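Local coordinates for protein DNA polymerase III beta subunit (PDB 2AVT) that forms a ring-shaped dimer that probably encircles DNA and slides along it, tethering the replicative polymerase to its template, at residues F151-L155 with V178-S182; P160-H166 with L245-P250; H172-K176 with R188-L192; T17-S23 with S48-I54; V214-I219 with S235-F240. All coordinates share one frame; numbering follows the deposited sequence.

Contact 1 (F151-L155 with V178-S182); sequences FAASL and VATDS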
# COMPACT_ATOMS: atom_id res chain seq x y z
N PHE A 151 20.57 -5.81 -3.28
CA PHE A 151 20.43 -4.91 -2.13
C PHE A 151 21.72 -4.28 -1.62
O PHE A 151 21.68 -3.21 -0.99
CB PHE A 151 19.75 -5.66 -0.98
CG PHE A 151 20.62 -6.70 -0.34
CD1 PHE A 151 21.47 -6.37 0.71
CD2 PHE A 151 20.61 -8.01 -0.80
CE1 PHE A 151 22.29 -7.32 1.29
CE2 PHE A 151 21.43 -8.97 -0.22
CZ PHE A 151 22.27 -8.62 0.82
N ALA A 152 22.86 -4.92 -1.86
CA ALA A 152 24.14 -4.40 -1.37
C ALA A 152 24.72 -3.25 -2.19
O ALA A 152 25.59 -2.52 -1.70
CB ALA A 152 25.15 -5.54 -1.27
N ALA A 153 24.25 -3.07 -3.42
CA ALA A 153 24.75 -2.00 -4.26
C ALA A 153 24.43 -0.63 -3.67
O ALA A 153 23.53 -0.50 -2.83
CB ALA A 153 24.15 -2.11 -5.66
N SER A 154 25.17 0.38 -4.10
CA SER A 154 24.97 1.74 -3.61
C SER A 154 23.86 2.47 -4.38
O SER A 154 23.66 2.25 -5.57
CB SER A 154 26.28 2.53 -3.73
OG SER A 154 26.12 3.84 -3.22
N LEU A 155 23.16 3.34 -3.66
CA LEU A 155 22.07 4.13 -4.24
C LEU A 155 22.61 5.50 -4.64
O LEU A 155 22.10 6.15 -5.55
CB LEU A 155 20.96 4.31 -3.21
CG LEU A 155 20.28 3.02 -2.76
CD1 LEU A 155 19.34 3.30 -1.60
CD2 LEU A 155 19.53 2.42 -3.94
N VAL A 178 29.10 -9.69 -7.64
CA VAL A 178 29.37 -8.94 -6.42
C VAL A 178 28.79 -7.53 -6.45
O VAL A 178 28.71 -6.90 -7.50
CB VAL A 178 30.89 -8.82 -6.15
CG1 VAL A 178 31.54 -7.94 -7.20
CG2 VAL A 178 31.13 -8.25 -4.76
N ALA A 179 28.38 -7.05 -5.28
CA ALA A 179 27.82 -5.71 -5.13
C ALA A 179 28.22 -5.19 -3.76
O ALA A 179 28.30 -5.95 -2.80
CB ALA A 179 26.30 -5.75 -5.25
N THR A 180 28.48 -3.89 -3.68
CA THR A 180 28.88 -3.26 -2.44
C THR A 180 28.56 -1.77 -2.40
O THR A 180 28.41 -1.12 -3.44
CB THR A 180 30.40 -3.43 -2.20
OG1 THR A 180 30.76 -2.88 -0.94
CG2 THR A 180 31.20 -2.72 -3.28
N ASP A 181 28.44 -1.26 -1.19
CA ASP A 181 28.15 0.15 -0.94
C ASP A 181 29.32 0.71 -0.12
O ASP A 181 29.16 1.69 0.60
CB ASP A 181 26.86 0.29 -0.14
CG ASP A 181 26.97 -0.28 1.25
OD1 ASP A 181 27.83 -1.16 1.46
OD2 ASP A 181 26.21 0.15 2.15
N SER A 182 30.49 0.07 -0.24
CA SER A 182 31.70 0.47 0.49
C SER A 182 31.40 0.64 1.97
O SER A 182 31.98 1.49 2.66
CB SER A 182 32.27 1.77 -0.08
OG SER A 182 31.39 2.86 0.14
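Ala-152, at the close of a short 3-10 turn, is the first residue of 151-155 to meet 178-182, and it touches twice. Its methyl CB lies against the peptide of Ala-179, 3.5 Å from Ala-179 O, while its own carbonyl turns to the strand end. There Ala-152 O comes within 3.2 Å of Asp-181 N, but the angle is too poor for a hydrogen bond, and it rests 3.5 Å from Asp-181 CB. At Ala-153 the chain shows its backbone to the strand: the methyl of Ala-179 points in, with CB 3.8 Å from Ala-153 N and 4.1 Å from Ala-152 CB. Three small residues thus let loop and strand come close. Ser-154 follows, its CB 4.1 Å from Asp-181 CA; with OG anti to the backbone N (chi1 -178°), the hydroxyl turns along its own chain and bonds weakly to Gln-156 N. No hydrogen bond joins the two segments directly. Arg-184 supplies the polar link instead, through a salt bridge from NH1 to Asp-181 OD2 and a weak bond from NH2 to Phe-151 O. Thr-180 OG1 accepts from Ser-182 N at 3.0 Å, closing an ST turn, and also bonds to Arg-184 O. The contact illustrates a beta hairpin turn packed against a neighbouring loop: the tip joining strands 174-180 and 184-191, shaped by its ST turn, is covered by the loop that leaves helix 139-149 in the central domain of the bacterial beta subunit.

Contact 2 (P160-H166 with L245-P250); sequences PILTGVH and LEGNYP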
# COMPACT_ATOMS: atom_id res chain seq x y z
N PRO A 160 28.41 6.13 -9.86
CA PRO A 160 27.63 5.23 -10.71
C PRO A 160 27.94 3.73 -10.56
O PRO A 160 27.07 2.94 -10.23
CB PRO A 160 27.93 5.74 -12.12
CG PRO A 160 28.10 7.20 -11.90
CD PRO A 160 28.96 7.24 -10.65
N ILE A 161 29.20 3.36 -10.81
CA ILE A 161 29.62 1.97 -10.72
C ILE A 161 29.16 1.19 -9.49
O ILE A 161 28.84 0.01 -9.60
CB ILE A 161 31.16 1.83 -10.87
CG1 ILE A 161 31.87 2.80 -9.92
CG2 ILE A 161 31.57 2.09 -12.31
CD1 ILE A 161 31.92 2.33 -8.50
N LEU A 162 29.13 1.83 -8.32
CA LEU A 162 28.70 1.14 -7.11
C LEU A 162 27.20 0.91 -7.07
O LEU A 162 26.69 0.17 -6.23
CB LEU A 162 29.11 1.92 -5.86
CG LEU A 162 30.59 1.97 -5.47
CD1 LEU A 162 30.70 2.41 -4.02
CD2 LEU A 162 31.22 0.59 -5.63
N THR A 163 26.49 1.56 -7.99
CA THR A 163 25.04 1.43 -8.07
C THR A 163 24.64 0.09 -8.66
O THR A 163 23.52 -0.37 -8.48
CB THR A 163 24.44 2.56 -8.94
OG1 THR A 163 24.89 3.84 -8.44
CG2 THR A 163 22.93 2.52 -8.89
N GLY A 164 25.56 -0.54 -9.37
CA GLY A 164 25.25 -1.82 -9.98
C GLY A 164 25.84 -3.05 -9.32
O GLY A 164 26.50 -2.96 -8.29
N VAL A 165 25.57 -4.20 -9.92
CA VAL A 165 26.08 -5.47 -9.43
C VAL A 165 27.16 -5.86 -10.42
O VAL A 165 26.92 -5.88 -11.63
CB VAL A 165 24.96 -6.56 -9.43
CG1 VAL A 165 25.53 -7.90 -8.95
CG2 VAL A 165 23.83 -6.13 -8.51
N HIS A 166 28.36 -6.13 -9.93
CA HIS A 166 29.46 -6.53 -10.82
C HIS A 166 29.33 -8.02 -11.10
O HIS A 166 29.35 -8.83 -10.18
CB HIS A 166 30.82 -6.26 -10.17
CG HIS A 166 31.98 -6.40 -11.12
ND1 HIS A 166 33.28 -6.53 -10.69
CD2 HIS A 166 32.03 -6.41 -12.47
CE1 HIS A 166 34.09 -6.61 -11.73
NE2 HIS A 166 33.35 -6.54 -12.83
N LEU A 245 26.37 -0.09 -16.81
CA LEU A 245 27.10 0.99 -16.18
C LEU A 245 28.54 0.87 -16.65
O LEU A 245 29.18 -0.16 -16.46
CB LEU A 245 27.02 0.87 -14.65
CG LEU A 245 25.63 1.14 -14.07
CD1 LEU A 245 25.60 0.76 -12.59
CD2 LEU A 245 25.28 2.62 -14.25
N GLU A 246 29.05 1.91 -17.31
CA GLU A 246 30.42 1.88 -17.80
C GLU A 246 31.39 2.31 -16.72
O GLU A 246 31.01 2.99 -15.76
CB GLU A 246 30.58 2.81 -19.01
CG GLU A 246 29.61 2.53 -20.15
CD GLU A 246 29.95 3.32 -21.40
OE1 GLU A 246 30.31 4.52 -21.27
OE2 GLU A 246 29.86 2.75 -22.51
N GLY A 247 32.64 1.92 -16.89
CA GLY A 247 33.65 2.28 -15.91
C GLY A 247 34.34 1.06 -15.33
O GLY A 247 33.97 -0.08 -15.59
N ASN A 248 35.36 1.34 -14.54
CA ASN A 248 36.17 0.32 -13.88
C ASN A 248 35.57 0.03 -12.51
O ASN A 248 35.58 0.90 -11.64
CB ASN A 248 37.59 0.85 -13.71
CG ASN A 248 38.12 1.52 -14.96
OD1 ASN A 248 38.62 0.85 -15.87
ND2 ASN A 248 38.00 2.84 -15.02
N TYR A 249 35.04 -1.17 -12.30
CA TYR A 249 34.48 -1.50 -11.00
C TYR A 249 35.66 -1.68 -10.04
O TYR A 249 36.71 -2.18 -10.44
CB TYR A 249 33.67 -2.80 -11.08
CG TYR A 249 32.79 -3.03 -9.87
CD1 TYR A 249 31.59 -2.34 -9.73
CD2 TYR A 249 33.17 -3.89 -8.86
CE1 TYR A 249 30.80 -2.50 -8.60
CE2 TYR A 249 32.40 -4.06 -7.74
CZ TYR A 249 31.22 -3.37 -7.61
OH TYR A 249 30.45 -3.54 -6.48
N PRO A 250 35.50 -1.28 -8.77
CA PRO A 250 36.60 -1.42 -7.81
C PRO A 250 37.06 -2.86 -7.58
O PRO A 250 36.31 -3.81 -7.81
CB PRO A 250 36.03 -0.79 -6.54
CG PRO A 250 34.55 -1.01 -6.68
CD PRO A 250 34.32 -0.69 -8.13
O HOH W 1 27.99 -2.50 -6.30
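Both faces of the Tyr-249 ring are occupied. Pro-250 CD lies 3.3 Å above one face, toward the rim, and His-166 CB sits over the centre of the other, 3.6 Å from the ring centroid. Reciprocally, Tyr-249 CB stands over the His-166 imidazole, 3.8 Å from its centroid. Two CH-pi contacts thus hold the pair, whose rings meet obliquely with planes at 38°. Ile-161 O and a water lie at the tyrosine edge, in its plane. That water is hydrogen-bonded to Tyr-249 OH at 2.7 Å and donates toward Leu-162 O and Gly-164 O, although more acceptors surround it than it has protons.

The other contacts are mostly aliphatic. Ile-161 meets Pro-250 tip to tip, its CD1 3.9 Å from Pro-250 CD; with CG1 set between backbone N and carbonyl carbon (chi1 50°), its other branch, CG2, turns to Glu-246 O at 3.6 Å. Leu-162 CD2 comes to 3.8 Å from Pro-250 CG. At the far end Leu-245 CD1 settles 3.5 Å from Gly-164 N, where the glycine offers only backbone.

The 245-250 loop lies along the sheet edge formed by strand 199-204: Leu-245 packs on Val-202 and Pro-204 and pairs by backbone with Val-202, while Tyr-249 reaches over strand 164-170 to Val-178 and Thr-180 of strand 174-180.

Contact 3 (H172-K176 with R188-L192); sequences HKDFK and RLITL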
# COMPACT_ATOMS: atom_id res chain seq x y z
N HIS A 172 36.62 -18.69 -18.61
CA HIS A 172 35.50 -19.32 -19.31
C HIS A 172 34.59 -20.17 -18.44
O HIS A 172 33.74 -20.89 -18.96
CB HIS A 172 36.02 -20.19 -20.46
CG HIS A 172 36.77 -19.45 -21.51
ND1 HIS A 172 36.17 -18.57 -22.39
CD2 HIS A 172 38.09 -19.46 -21.84
CE1 HIS A 172 37.07 -18.08 -23.21
NE2 HIS A 172 38.25 -18.60 -22.90
N LYS A 173 34.73 -20.10 -17.12
CA LYS A 173 33.89 -20.95 -16.29
C LYS A 173 33.64 -20.44 -14.88
O LYS A 173 32.68 -20.86 -14.23
CB LYS A 173 34.51 -22.36 -16.19
CG LYS A 173 35.69 -22.43 -15.23
CD LYS A 173 36.17 -23.86 -15.03
CE LYS A 173 37.09 -23.96 -13.82
NZ LYS A 173 38.21 -22.99 -13.90
N ASP A 174 34.50 -19.56 -14.40
CA ASP A 174 34.34 -19.02 -13.05
C ASP A 174 33.43 -17.79 -13.08
O ASP A 174 33.81 -16.75 -13.62
CB ASP A 174 35.72 -18.69 -12.46
CG ASP A 174 36.57 -19.93 -12.22
OD1 ASP A 174 36.16 -20.80 -11.42
OD2 ASP A 174 37.65 -20.04 -12.85
N PHE A 175 32.25 -17.93 -12.50
CA PHE A 175 31.24 -16.87 -12.46
C PHE A 175 31.23 -16.11 -11.13
O PHE A 175 31.13 -16.73 -10.06
CB PHE A 175 29.85 -17.50 -12.69
CG PHE A 175 28.71 -16.51 -12.74
CD1 PHE A 175 28.15 -16.02 -11.57
CD2 PHE A 175 28.17 -16.12 -13.95
CE1 PHE A 175 27.06 -15.16 -11.61
CE2 PHE A 175 27.09 -15.27 -14.00
CZ PHE A 175 26.53 -14.79 -12.83
N LYS A 176 31.34 -14.79 -11.18
CA LYS A 176 31.29 -14.00 -9.95
C LYS A 176 30.28 -12.85 -10.03
O LYS A 176 30.24 -12.11 -11.01
CB LYS A 176 32.67 -13.42 -9.60
CG LYS A 176 32.68 -12.61 -8.30
CD LYS A 176 34.01 -11.92 -8.02
CE LYS A 176 34.32 -10.85 -9.07
NZ LYS A 176 35.63 -10.17 -8.81
N ARG A 188 28.71 -13.80 -4.76
CA ARG A 188 28.26 -15.14 -5.12
C ARG A 188 29.20 -15.70 -6.19
O ARG A 188 29.38 -15.09 -7.24
CB ARG A 188 26.82 -15.11 -5.65
CG ARG A 188 26.23 -16.48 -6.00
CD ARG A 188 26.03 -17.36 -4.76
NE ARG A 188 25.59 -18.71 -5.11
CZ ARG A 188 24.38 -19.02 -5.57
NH1 ARG A 188 23.47 -18.07 -5.74
NH2 ARG A 188 24.09 -20.28 -5.88
N LEU A 189 29.80 -16.85 -5.91
CA LEU A 189 30.70 -17.49 -6.86
C LEU A 189 30.06 -18.78 -7.34
O LEU A 189 29.48 -19.53 -6.56
CB LEU A 189 32.04 -17.82 -6.22
CG LEU A 189 32.84 -16.69 -5.57
CD1 LEU A 189 34.19 -17.25 -5.14
CD2 LEU A 189 33.03 -15.54 -6.55
N ILE A 190 30.17 -19.04 -8.63
CA ILE A 190 29.61 -20.24 -9.21
C ILE A 190 30.56 -20.70 -10.29
O ILE A 190 31.23 -19.88 -10.92
CB ILE A 190 28.22 -19.95 -9.84
CG1 ILE A 190 27.20 -19.68 -8.74
CG2 ILE A 190 27.78 -21.12 -10.70
CD1 ILE A 190 25.81 -19.37 -9.26
N THR A 191 30.66 -22.02 -10.48
CA THR A 191 31.52 -22.57 -11.52
C THR A 191 30.54 -23.15 -12.53
O THR A 191 29.73 -24.00 -12.19
CB THR A 191 32.43 -23.72 -11.02
OG1 THR A 191 33.12 -23.33 -9.83
CG2 THR A 191 33.47 -24.06 -12.09
N LEU A 192 30.61 -22.68 -13.77
CA LEU A 192 29.71 -23.17 -14.81
C LEU A 192 30.04 -24.62 -15.17
O LEU A 192 31.20 -25.03 -15.10
CB LEU A 192 29.82 -22.31 -16.07
CG LEU A 192 29.67 -20.80 -15.91
CD1 LEU A 192 29.66 -20.14 -17.29
CD2 LEU A 192 28.39 -20.49 -15.15
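Phe-175 N donates to Ile-190 O at 2.7 Å, the shortest hydrogen bond in this part of the beta hairpin made by strands 174-180 and 184-191. The return bond, from Ile-190 N to Phe-175 O, measures 2.9 Å, making these two residues an antiparallel hydrogen-bonded pair flanked by the non-hydrogen-bonded pairs Asp-174 with Thr-191 and Lys-176 with Leu-189. Farther out, Leu-192 N reaches Lys-173 O at 2.8 Å.

Alternation then sorts the side chains. Phe-175 and Ile-190 share the face covered by helix 139-149, where Phe-175 packs on Ile-145 and Ile-190 on Leu-141; across the hairpin Phe-175 CB is 4.1 Å from Ile-190 CB. Leu-192 CD2 joins them at the same distance, 4.1 Å, from Phe-175 CB. On the other face the long side chains run alongside their neighbours. Lys-173 lies beside Thr-191, its CD 4.0 Å from Thr-191 CG2, and its NZ forms a salt bridge of 3.2 Å with Asp-174 OD2, approaching from above the carboxylate plane. Asn-171 ND2 is a second partner of that oxygen. Toward the adjoining strand 164-170, Lys-173 and Asp-174 form a classic beta bulge opposite Ser-170.

Lys-176, extended until it bends at chi3 (65°), and Leu-189 point the same way, side by side, the lysine amine going on to a salt bridge with Asp-253; their touch is unusually tight, Lys-176 CG standing 3.4 Å from Leu-189 CD2.

Contact 4 (T17-S23 with S48-I54); sequences TTKRAIS and SNGQISI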
# COMPACT_ATOMS: atom_id res chain seq x y z
N THR A 17 3.19 -6.88 -17.29
CA THR A 17 4.58 -7.31 -17.28
C THR A 17 5.43 -6.27 -18.00
O THR A 17 6.50 -5.88 -17.55
CB THR A 17 4.76 -8.64 -18.00
OG1 THR A 17 4.04 -9.67 -17.31
CG2 THR A 17 6.23 -9.02 -18.06
N THR A 18 4.93 -5.84 -19.16
CA THR A 18 5.61 -4.86 -19.98
C THR A 18 5.69 -3.51 -19.26
O THR A 18 6.69 -2.80 -19.36
CB THR A 18 4.87 -4.67 -21.32
OG1 THR A 18 4.68 -5.94 -21.95
CG2 THR A 18 5.66 -3.76 -22.24
N LYS A 19 4.62 -3.18 -18.53
CA LYS A 19 4.53 -1.93 -17.79
C LYS A 19 5.64 -1.81 -16.73
O LYS A 19 5.90 -0.72 -16.21
CB LYS A 19 3.15 -1.83 -17.12
CG LYS A 19 2.91 -0.58 -16.29
CD LYS A 19 2.94 0.65 -17.16
CE LYS A 19 2.83 1.92 -16.32
NZ LYS A 19 3.99 2.03 -15.38
N ARG A 20 6.30 -2.93 -16.41
CA ARG A 20 7.38 -2.91 -15.43
C ARG A 20 8.53 -2.05 -15.95
O ARG A 20 9.30 -1.49 -15.18
CB ARG A 20 7.90 -4.33 -15.17
CG ARG A 20 6.85 -5.34 -14.75
CD ARG A 20 6.27 -5.01 -13.40
NE ARG A 20 7.31 -4.88 -12.39
CZ ARG A 20 7.09 -4.91 -11.08
NH1 ARG A 20 5.85 -5.08 -10.62
NH2 ARG A 20 8.09 -4.75 -10.23
N ALA A 21 8.65 -1.95 -17.27
CA ALA A 21 9.70 -1.15 -17.89
C ALA A 21 9.24 0.27 -18.22
O ALA A 21 9.95 1.00 -18.90
CB ALA A 21 10.19 -1.83 -19.16
N ILE A 22 8.06 0.65 -17.73
CA ILE A 22 7.52 1.98 -18.01
C ILE A 22 7.38 2.82 -16.75
O ILE A 22 6.65 2.46 -15.82
CB ILE A 22 6.16 1.87 -18.75
CG1 ILE A 22 6.34 1.05 -20.03
CG2 ILE A 22 5.63 3.26 -19.10
CD1 ILE A 22 5.11 0.99 -20.93
N SER A 23 8.12 3.94 -16.72
CA SER A 23 8.12 4.86 -15.58
C SER A 23 6.85 5.68 -15.45
O SER A 23 6.18 5.96 -16.43
CB SER A 23 9.31 5.83 -15.69
OG SER A 23 10.54 5.20 -15.42
N SER A 48 9.71 0.86 -22.24
CA SER A 48 11.08 1.23 -21.84
C SER A 48 11.09 2.52 -21.05
O SER A 48 10.20 3.37 -21.21
CB SER A 48 12.00 1.36 -23.06
OG SER A 48 11.56 2.40 -23.91
N ASN A 49 12.09 2.66 -20.19
CA ASN A 49 12.22 3.83 -19.33
C ASN A 49 13.62 4.43 -19.37
O ASN A 49 14.00 5.15 -18.45
CB ASN A 49 11.89 3.44 -17.88
CG ASN A 49 12.88 2.42 -17.31
OD1 ASN A 49 13.90 2.10 -17.93
ND2 ASN A 49 12.59 1.92 -16.13
N GLY A 50 14.38 4.13 -20.42
CA GLY A 50 15.72 4.67 -20.52
C GLY A 50 16.79 3.79 -19.87
O GLY A 50 17.97 3.91 -20.20
N GLN A 51 16.38 2.92 -18.96
CA GLN A 51 17.32 2.02 -18.28
C GLN A 51 17.09 0.60 -18.80
O GLN A 51 18.04 -0.09 -19.18
CB GLN A 51 17.09 2.07 -16.76
CG GLN A 51 18.26 1.56 -15.92
CD GLN A 51 19.44 2.53 -15.90
OE1 GLN A 51 19.30 3.68 -15.50
NE2 GLN A 51 20.60 2.05 -16.32
N ILE A 52 15.82 0.17 -18.81
CA ILE A 52 15.47 -1.15 -19.32
C ILE A 52 14.40 -1.04 -20.40
O ILE A 52 13.73 -0.00 -20.53
CB ILE A 52 14.91 -2.09 -18.21
CG1 ILE A 52 13.63 -1.51 -17.62
CG2 ILE A 52 15.94 -2.30 -17.12
CD1 ILE A 52 13.03 -2.36 -16.50
N SER A 53 14.28 -2.10 -21.19
CA SER A 53 13.29 -2.20 -22.24
C SER A 53 12.77 -3.63 -22.21
O SER A 53 13.56 -4.58 -22.09
CB SER A 53 13.89 -1.93 -23.62
OG SER A 53 14.34 -0.59 -23.75
N ILE A 54 11.46 -3.78 -22.30
CA ILE A 54 10.83 -5.09 -22.30
C ILE A 54 10.00 -5.28 -23.56
O ILE A 54 9.13 -4.46 -23.86
CB ILE A 54 9.91 -5.28 -21.09
CG1 ILE A 54 10.73 -5.27 -19.80
CG2 ILE A 54 9.15 -6.61 -21.20
CD1 ILE A 54 9.88 -5.35 -18.56
O HOH W 2 9.95 1.62 -14.74
O HOH W 3 9.28 4.94 -19.01
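An Asx turn at Asn-49, set against Ala-21 and Ser-23 where the chain leaves helix 8-18, shapes the link between strands 42-48 and 52-59. Asn-49 OD1 accepts two backbone bonds, from Gln-51 N at 2.8 Å and from Ile-52 N at 2.9 Å, the latter almost straight (171°). The side chain can bend back over its own turn because CG lies between the backbone N and the carbonyl carbon (chi1 64°). This double grip fixes the amide's rotation and sends ND2 the other way. Asn-49 ND2 donates to a water at 3.0 Å. That water in turn donates to Arg-20 O. A second water joins the segments farther along, accepting a hydrogen bond from Ser-23 N at 2.8 Å and donating toward Ser-48 O, though it has more acceptors in reach than protons to give. Between them, Ser-23 OG rests 3.3 Å from Asn-49 CB. No direct hydrogen bond crosses the contact, so its polar stitching is done by solvent.

Away from these waters the contact turns apolar. Ala-21 points its methyl into the strand, CB lying 3.5 Å from Ile-54 CG1 and 3.8 Å from Ile-52 CG1; the two isoleucines, alternate residues of one strand, hold it from two sides. Toward the helix, Thr-18 CG2 lies 3.9 Å from Ile-54 O. Outside, Arg-20 forms a salt bridge with Glu-210 of helix 205-214. The whole is a small example of a helix exit laid on a beta hairpin, here the helix-on-sheet packing of the N-terminal domain of the beta subunit.

Contact 5 (V214-I219 with S235-F240); sequences VFTDDI and SEHISF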
# COMPACT_ATOMS: atom_id res chain seq x y z
N VAL A 214 9.76 -9.74 -13.94
CA VAL A 214 9.31 -9.99 -15.31
C VAL A 214 9.30 -11.45 -15.76
O VAL A 214 8.37 -11.89 -16.43
CB VAL A 214 10.14 -9.17 -16.31
CG1 VAL A 214 9.65 -9.42 -17.73
CG2 VAL A 214 10.05 -7.68 -15.96
N PHE A 215 10.35 -12.20 -15.42
CA PHE A 215 10.42 -13.60 -15.80
C PHE A 215 9.79 -14.48 -14.71
O PHE A 215 10.36 -14.64 -13.63
CB PHE A 215 11.87 -14.02 -16.06
CG PHE A 215 12.45 -13.42 -17.32
CD1 PHE A 215 12.26 -14.02 -18.55
CD2 PHE A 215 13.16 -12.23 -17.26
CE1 PHE A 215 12.76 -13.46 -19.71
CE2 PHE A 215 13.67 -11.66 -18.42
CZ PHE A 215 13.47 -12.27 -19.64
N THR A 216 8.62 -15.03 -15.01
CA THR A 216 7.91 -15.88 -14.07
C THR A 216 8.59 -17.24 -13.93
O THR A 216 9.30 -17.70 -14.84
CB THR A 216 6.44 -16.07 -14.48
OG1 THR A 216 6.35 -16.29 -15.89
CG2 THR A 216 5.63 -14.84 -14.11
N ASP A 217 8.37 -17.88 -12.80
CA ASP A 217 8.99 -19.16 -12.50
C ASP A 217 8.68 -20.32 -13.43
O ASP A 217 9.43 -21.29 -13.48
CB ASP A 217 8.67 -19.53 -11.05
CG ASP A 217 8.96 -18.37 -10.11
OD1 ASP A 217 10.03 -17.74 -10.28
OD2 ASP A 217 8.14 -18.08 -9.21
N ASP A 218 7.60 -20.22 -14.19
CA ASP A 218 7.27 -21.28 -15.13
C ASP A 218 8.30 -21.29 -16.26
O ASP A 218 8.36 -22.23 -17.06
CB ASP A 218 5.85 -21.09 -15.69
CG ASP A 218 5.67 -19.75 -16.38
OD1 ASP A 218 5.97 -18.72 -15.75
OD2 ASP A 218 5.22 -19.73 -17.55
N ILE A 219 9.12 -20.24 -16.33
CA ILE A 219 10.17 -20.14 -17.35
C ILE A 219 11.45 -20.74 -16.79
O ILE A 219 12.14 -20.12 -15.98
CB ILE A 219 10.43 -18.67 -17.74
CG1 ILE A 219 9.20 -18.09 -18.43
CG2 ILE A 219 11.66 -18.59 -18.64
CD1 ILE A 219 9.33 -16.64 -18.82
N SER A 235 13.81 -15.15 -23.20
CA SER A 235 13.08 -16.39 -23.01
C SER A 235 12.37 -16.59 -24.35
O SER A 235 12.67 -15.90 -25.32
CB SER A 235 12.04 -16.26 -21.89
OG SER A 235 11.06 -15.28 -22.18
N GLU A 236 11.43 -17.52 -24.41
CA GLU A 236 10.72 -17.76 -25.66
C GLU A 236 9.91 -16.55 -26.15
O GLU A 236 9.93 -16.23 -27.33
CB GLU A 236 9.80 -18.97 -25.52
CG GLU A 236 10.52 -20.30 -25.54
CD GLU A 236 11.35 -20.49 -26.80
OE1 GLU A 236 10.86 -20.13 -27.89
OE2 GLU A 236 12.50 -20.99 -26.70
N HIS A 237 9.22 -15.88 -25.24
CA HIS A 237 8.40 -14.74 -25.67
C HIS A 237 8.79 -13.40 -25.07
O HIS A 237 8.16 -12.39 -25.36
CB HIS A 237 6.93 -15.03 -25.36
CG HIS A 237 6.45 -16.33 -25.92
ND1 HIS A 237 6.20 -17.43 -25.13
CD2 HIS A 237 6.24 -16.73 -27.19
CE1 HIS A 237 5.86 -18.45 -25.89
NE2 HIS A 237 5.87 -18.05 -27.15
N ILE A 238 9.83 -13.40 -24.23
CA ILE A 238 10.26 -12.16 -23.59
C ILE A 238 11.71 -11.78 -23.83
O ILE A 238 12.62 -12.59 -23.66
CB ILE A 238 10.07 -12.24 -22.07
CG1 ILE A 238 8.61 -12.54 -21.73
CG2 ILE A 238 10.54 -10.94 -21.43
CD1 ILE A 238 8.38 -12.83 -20.26
N SER A 239 11.91 -10.54 -24.25
CA SER A 239 13.26 -10.02 -24.44
C SER A 239 13.39 -8.85 -23.48
O SER A 239 12.64 -7.87 -23.54
CB SER A 239 13.48 -9.56 -25.88
OG SER A 239 13.53 -10.68 -26.74
N PHE A 240 14.33 -8.98 -22.56
CA PHE A 240 14.56 -7.97 -21.53
C PHE A 240 15.97 -7.38 -21.72
O PHE A 240 16.98 -8.08 -21.56
CB PHE A 240 14.43 -8.65 -20.17
CG PHE A 240 14.51 -7.72 -18.98
CD1 PHE A 240 15.72 -7.48 -18.36
CD2 PHE A 240 13.36 -7.19 -18.42
CE1 PHE A 240 15.79 -6.72 -17.20
CE2 PHE A 240 13.42 -6.43 -17.26
CZ PHE A 240 14.63 -6.20 -16.65
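The Phe-215 ring is thrust between the side chains of Ser-235, Ile-238 and Phe-240, joining the end of helix 205-214 to the beta hairpin of strands 230-234 and 238-243. It is met largely around its rim. Ser-235 CB lies in the ring plane, 3.6 Å from Phe-215 CE1, and on the other side of CZ, Phe-240 CB stands at the edge, 3.6 Å from Phe-215 CE2. Ile-238 and the ring slide past each other in opposite directions, with CG2 3.7 Å from Phe-215 CZ. The phenylalanine comes to this place with CG anti to its carbonyl carbon (chi1 -70°), and its ring also meets that of Phe-211, one turn back in the helix.

On one side of this wedge Val-214 uses both branches: CG2 meets the Phe-240 ring obliquely, 3.8 Å from CE2, and CG1 lies 4.1 Å from Ile-238 CG2. On the other, the chain folds into a type I beta turn from Thr-216 to Ile-219 that brings Ile-219 back to the hairpin, CD1 ending 4.2 Å from Ile-238 CD1. Asp-217, in the turn, forms a salt bridge with Lys-143. Apolar contact therefore does nearly all the joining here, and the serine hydroxyl serves its own hairpin: Ser-235 OG accepts a weak hydrogen bond of 3.0 Å from Ile-238 N.

How the contacts relate
Contacts 1, 2 and 3 gather on one sheet of the central domain, where strand 174-180 lies between 164-170 and 184-191. Contact 1 is buried and built from alanines, contact 3 lies near the surface at the far end of the same hairpin and relies on backbone bonds and charged rims, and contact 2, partly buried, adds aromatic and proline packing. Contacts 1 and 2 join through probable backbone hydrogen bonds of Val-178 with His-166 and Ser-154 with Leu-162. Contacts 4 and 5, both partly buried, belong to different domains but meet over one continuous sheet, Ile-54 packing on Val-214 and Phe-240; the first is stitched by waters, the second almost wholly apolar.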